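Putative CRISPR-associated endoribonuclease-like protein Cas6 (Pyrococcus furiosus, PDB 3UFC) probably binds crRNA as a Cas6-family protein of CRISPR antiviral defence. Local coordinates at residues Leu151-Glu156 / Ser205-Arg210. Numbering follows the deposited sequence.
Sequences LYPHDE and SLMVFR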
ATOM      1  N   LEU A 151     -13.851   5.625  -6.063  1.00 28.15           N
ATOM      2  CA  LEU A 151     -13.951   7.075  -5.963  1.00 27.41           C
ATOM      3  C   LEU A 151     -12.590   7.764  -5.969  1.00 27.56           C
ATOM      4  O   LEU A 151     -11.566   7.143  -5.682  1.00 24.65           O
ATOM      5  CB  LEU A 151     -14.699   7.446  -4.680  1.00 26.89           C
ATOM      6  CG  LEU A 151     -16.112   6.864  -4.546  1.00 28.95           C
ATOM      7  CD1 LEU A 151     -16.620   7.068  -3.128  1.00 26.63           C
ATOM      8  CD2 LEU A 151     -17.045   7.530  -5.563  1.00 26.68           C
ATOM      9  N   TYR A 152     -12.607   9.055  -6.296  1.00 28.29           N
ATOM     10  CA  TYR A 152     -11.413   9.894  -6.345  1.00 30.96           C
ATOM     11  C   TYR A 152     -11.673  11.104  -5.449  1.00 32.24           C
ATOM     12  O   TYR A 152     -12.824  11.412  -5.143  1.00 31.95           O
ATOM     13  CB  TYR A 152     -11.155  10.365  -7.773  1.00 30.33           C
ATOM     14  CG  TYR A 152     -11.069   9.245  -8.780  1.00 31.72           C
ATOM     15  CD1 TYR A 152      -9.934   8.445  -8.867  1.00 30.47           C
ATOM     16  CD2 TYR A 152     -12.129   8.984  -9.649  1.00 31.91           C
ATOM     17  CE1 TYR A 152      -9.848   7.416  -9.800  1.00 31.74           C
ATOM     18  CE2 TYR A 152     -12.058   7.953 -10.585  1.00 31.59           C
ATOM     19  CZ  TYR A 152     -10.913   7.177 -10.656  1.00 32.79           C
ATOM     20  OH  TYR A 152     -10.822   6.183 -11.598  1.00 34.64           O
ATOM     21  N   PRO A 153     -10.611  11.817  -5.033  1.00 34.23           N
ATOM     22  CA  PRO A 153     -10.753  12.990  -4.168  1.00 36.10           C
ATOM     23  C   PRO A 153     -11.742  14.057  -4.638  1.00 38.11           C
ATOM     24  O   PRO A 153     -12.270  14.807  -3.819  1.00 39.42           O
ATOM     25  CB  PRO A 153      -9.324  13.524  -4.074  1.00 37.75           C
ATOM     26  CG  PRO A 153      -8.500  12.280  -4.198  1.00 36.09           C
ATOM     27  CD  PRO A 153      -9.190  11.565  -5.333  1.00 34.28           C
ATOM     28  N   HIS A 154     -11.998  14.134  -5.942  1.00 40.35           N
ATOM     29  CA  HIS A 154     -12.938  15.138  -6.439  1.00 42.11           C
ATOM     30  C   HIS A 154     -14.395  14.691  -6.348  1.00 41.45           C
ATOM     31  O   HIS A 154     -15.302  15.465  -6.646  1.00 43.34           O
ATOM     32  CB  HIS A 154     -12.608  15.546  -7.884  1.00 45.16           C
ATOM     33  CG  HIS A 154     -12.631  14.415  -8.865  1.00 47.31           C
ATOM     34  ND1 HIS A 154     -11.495  13.728  -9.235  1.00 49.58           N
ATOM     35  CD2 HIS A 154     -13.649  13.866  -9.568  1.00 48.77           C
ATOM     36  CE1 HIS A 154     -11.812  12.806 -10.127  1.00 49.65           C
ATOM     37  NE2 HIS A 154     -13.113  12.868 -10.347  1.00 49.69           N
ATOM     38  N   ASP A 155     -14.616  13.448  -5.928  1.00 38.94           N
ATOM     39  CA  ASP A 155     -15.967  12.911  -5.779  1.00 37.66           C
ATOM     40  C   ASP A 155     -16.573  13.356  -4.449  1.00 37.88           C
ATOM     41  O   ASP A 155     -15.913  13.306  -3.408  1.00 35.46           O
ATOM     42  CB  ASP A 155     -15.936  11.381  -5.838  1.00 37.35           C
ATOM     43  CG  ASP A 155     -15.746  10.854  -7.243  1.00 39.47           C
ATOM     44  OD1 ASP A 155     -14.940   9.919  -7.436  1.00 37.01           O
ATOM     45  OD2 ASP A 155     -16.417  11.369  -8.160  1.00 42.79           O
ATOM     46  N   GLU A 156     -17.833  13.785  -4.484  1.00 38.08           N
ATOM     47  CA  GLU A 156     -18.522  14.246  -3.278  1.00 39.10           C
ATOM     48  C   GLU A 156     -18.504  13.239  -2.129  1.00 35.71           C
ATOM     49  O   GLU A 156     -18.390  13.623  -0.967  1.00 35.84           O
ATOM     50  CB  GLU A 156     -19.980  14.592  -3.591  1.00 43.56           C
ATOM     51  CG  GLU A 156     -20.171  15.744  -4.557  1.00 50.43           C
ATOM     52  CD  GLU A 156     -21.627  16.161  -4.660  1.00 54.72           C
ATOM     53  OE1 GLU A 156     -22.478  15.291  -4.956  1.00 57.27           O
ATOM     54  OE2 GLU A 156     -21.921  17.356  -4.443  1.00 56.91           O
ATOM     55  N   SER A 205      -6.056   6.636  -6.406  1.00 26.28           N
ATOM     56  CA  SER A 205      -5.443   7.932  -6.598  1.00 26.26           C
ATOM     57  C   SER A 205      -4.016   8.032  -6.080  1.00 26.31           C
ATOM     58  O   SER A 205      -3.731   7.677  -4.935  1.00 23.73           O
ATOM     59  CB  SER A 205      -6.283   9.002  -5.894  1.00 28.64           C
ATOM     60  OG  SER A 205      -7.649   8.924  -6.269  1.00 31.84           O
ATOM     61  N   LEU A 206      -3.115   8.489  -6.942  1.00 26.57           N
ATOM     62  CA  LEU A 206      -1.747   8.737  -6.521  1.00 28.52           C
ATOM     63  C   LEU A 206      -1.968  10.185  -6.100  1.00 28.29           C
ATOM     64  O   LEU A 206      -2.522  10.972  -6.867  1.00 30.88           O
ATOM     65  CB  LEU A 206      -0.780   8.631  -7.705  1.00 29.57           C
ATOM     66  CG  LEU A 206      -0.420   7.183  -8.064  1.00 30.93           C
ATOM     67  CD1 LEU A 206       0.471   7.139  -9.304  1.00 34.35           C
ATOM     68  CD2 LEU A 206       0.295   6.537  -6.881  1.00 30.91           C
ATOM     69  N   MET A 207      -1.585  10.546  -4.887  1.00 27.24           N
ATOM     70  CA  MET A 207      -1.862  11.906  -4.459  1.00 27.96           C
ATOM     71  C   MET A 207      -1.023  12.444  -3.317  1.00 27.27           C
ATOM     72  O   MET A 207      -0.411  11.698  -2.556  1.00 25.57           O
ATOM     73  CB  MET A 207      -3.348  12.002  -4.067  1.00 29.21           C
ATOM     74  CG  MET A 207      -3.772  10.986  -2.985  1.00 30.15           C
ATOM     75  SD  MET A 207      -5.586  10.765  -2.719  1.00 31.15           S
ATOM     76  CE  MET A 207      -5.946  12.114  -1.610  1.00 28.66           C
ATOM     77  N   VAL A 208      -0.999  13.768  -3.230  1.00 27.94           N
ATOM     78  CA  VAL A 208      -0.315  14.465  -2.157  1.00 28.01           C
ATOM     79  C   VAL A 208      -1.468  15.242  -1.537  1.00 28.65           C
ATOM     80  O   VAL A 208      -2.214  15.922  -2.246  1.00 30.67           O
ATOM     81  CB  VAL A 208       0.758  15.447  -2.683  1.00 28.57           C
ATOM     82  CG1 VAL A 208       1.317  16.268  -1.525  1.00 27.41           C
ATOM     83  CG2 VAL A 208       1.878  14.674  -3.367  1.00 26.26           C
ATOM     84  N   PHE A 209      -1.645  15.112  -0.232  1.00 26.93           N
ATOM     85  CA  PHE A 209      -2.735  15.808   0.429  1.00 27.19           C
ATOM     86  C   PHE A 209      -2.368  16.201   1.836  1.00 26.74           C
ATOM     87  O   PHE A 209      -1.549  15.549   2.481  1.00 25.66           O
ATOM     88  CB  PHE A 209      -4.000  14.937   0.472  1.00 26.86           C
ATOM     89  CG  PHE A 209      -3.836  13.644   1.238  1.00 26.86           C
ATOM     90  CD1 PHE A 209      -3.167  12.558   0.673  1.00 25.41           C
ATOM     91  CD2 PHE A 209      -4.369  13.505   2.517  1.00 25.34           C
ATOM     92  CE1 PHE A 209      -3.035  11.354   1.372  1.00 22.37           C
ATOM     93  CE2 PHE A 209      -4.244  12.307   3.220  1.00 24.11           C
ATOM     94  CZ  PHE A 209      -3.573  11.227   2.640  1.00 23.65           C
ATOM     95  N   ARG A 210      -2.973  17.284   2.309  1.00 28.38           N
ATOM     96  CA  ARG A 210      -2.730  17.736   3.668  1.00 29.43           C
ATOM     97  C   ARG A 210      -3.877  17.164   4.497  1.00 28.08           C
ATOM     98  O   ARG A 210      -5.045  17.314   4.142  1.00 29.15           O
ATOM     99  CB  ARG A 210      -2.714  19.271   3.738  1.00 31.29           C
ATOM    100  CG  ARG A 210      -2.393  19.810   5.127  1.00 34.72           C
ATOM    101  CD  ARG A 210      -2.255  21.335   5.168  1.00 37.57           C
ATOM    102  NE  ARG A 210      -1.032  21.821   4.534  1.00 38.19           N
ATOM    103  CZ  ARG A 210      -0.964  22.301   3.298  1.00 39.98           C
ATOM    104  NH1 ARG A 210      -2.054  22.365   2.546  1.00 41.22           N
ATOM    105  NH2 ARG A 210       0.195  22.722   2.813  1.00 42.43           N
TER
HETATM  106  O   HOH W   1      -8.965   7.317  -4.588  1.00 24.23           O
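The hydroxyl of S205 is the polar point at which strand 200-213 meets the segment 151-156: OG of S205 is hydrogen-bonded to the O of a water at 2.7 Å, and the same water is hydrogen-bonded to the carbonyl O of L151 at 2.8 Å. The water bridges side chain and backbone, since OG of S205 and O of L151 are 4.3 Å apart. OG is also closely packed by carbon. CD of P153 approaches it to 3.2 Å, and CD1 of Y152 meets it at 3.5 Å, with the oxygen lying at the edge of the tyrosine ring and near its plane. With chi1 at -52°, OG stands anti to its own carbonyl carbon, and this carries it to the tyrosine and proline.

One step of the proline ring further on, CG of P153 touches M207, 3.6 Å from its SD and equally near CE. The methionine chain bends at chi3 (-84°), bringing the methyl as well as the sulfur against the same ring carbon. S205 and M207, alternate residues on one face of the strand, therefore receive neighbouring carbons of a single proline.

The proline is presented by a type I turn from Y152 to D155. The backbone bond from D155 N to O of Y152 closes it, and N of Y152 donates back to OD1 of D155 at 2.7 Å, meeting the carboxylate on its anti side.

All this lies in the C-terminal part of the protein, consistent with a ferredoxin-like domain of the Cas6 family. The turn leads from strand 145-151 to helix 158-174, whose F158 packs on P153; L187 and F190 of strand 183-197 also touch that proline, beside strand 200-213, which carries S205 and M207.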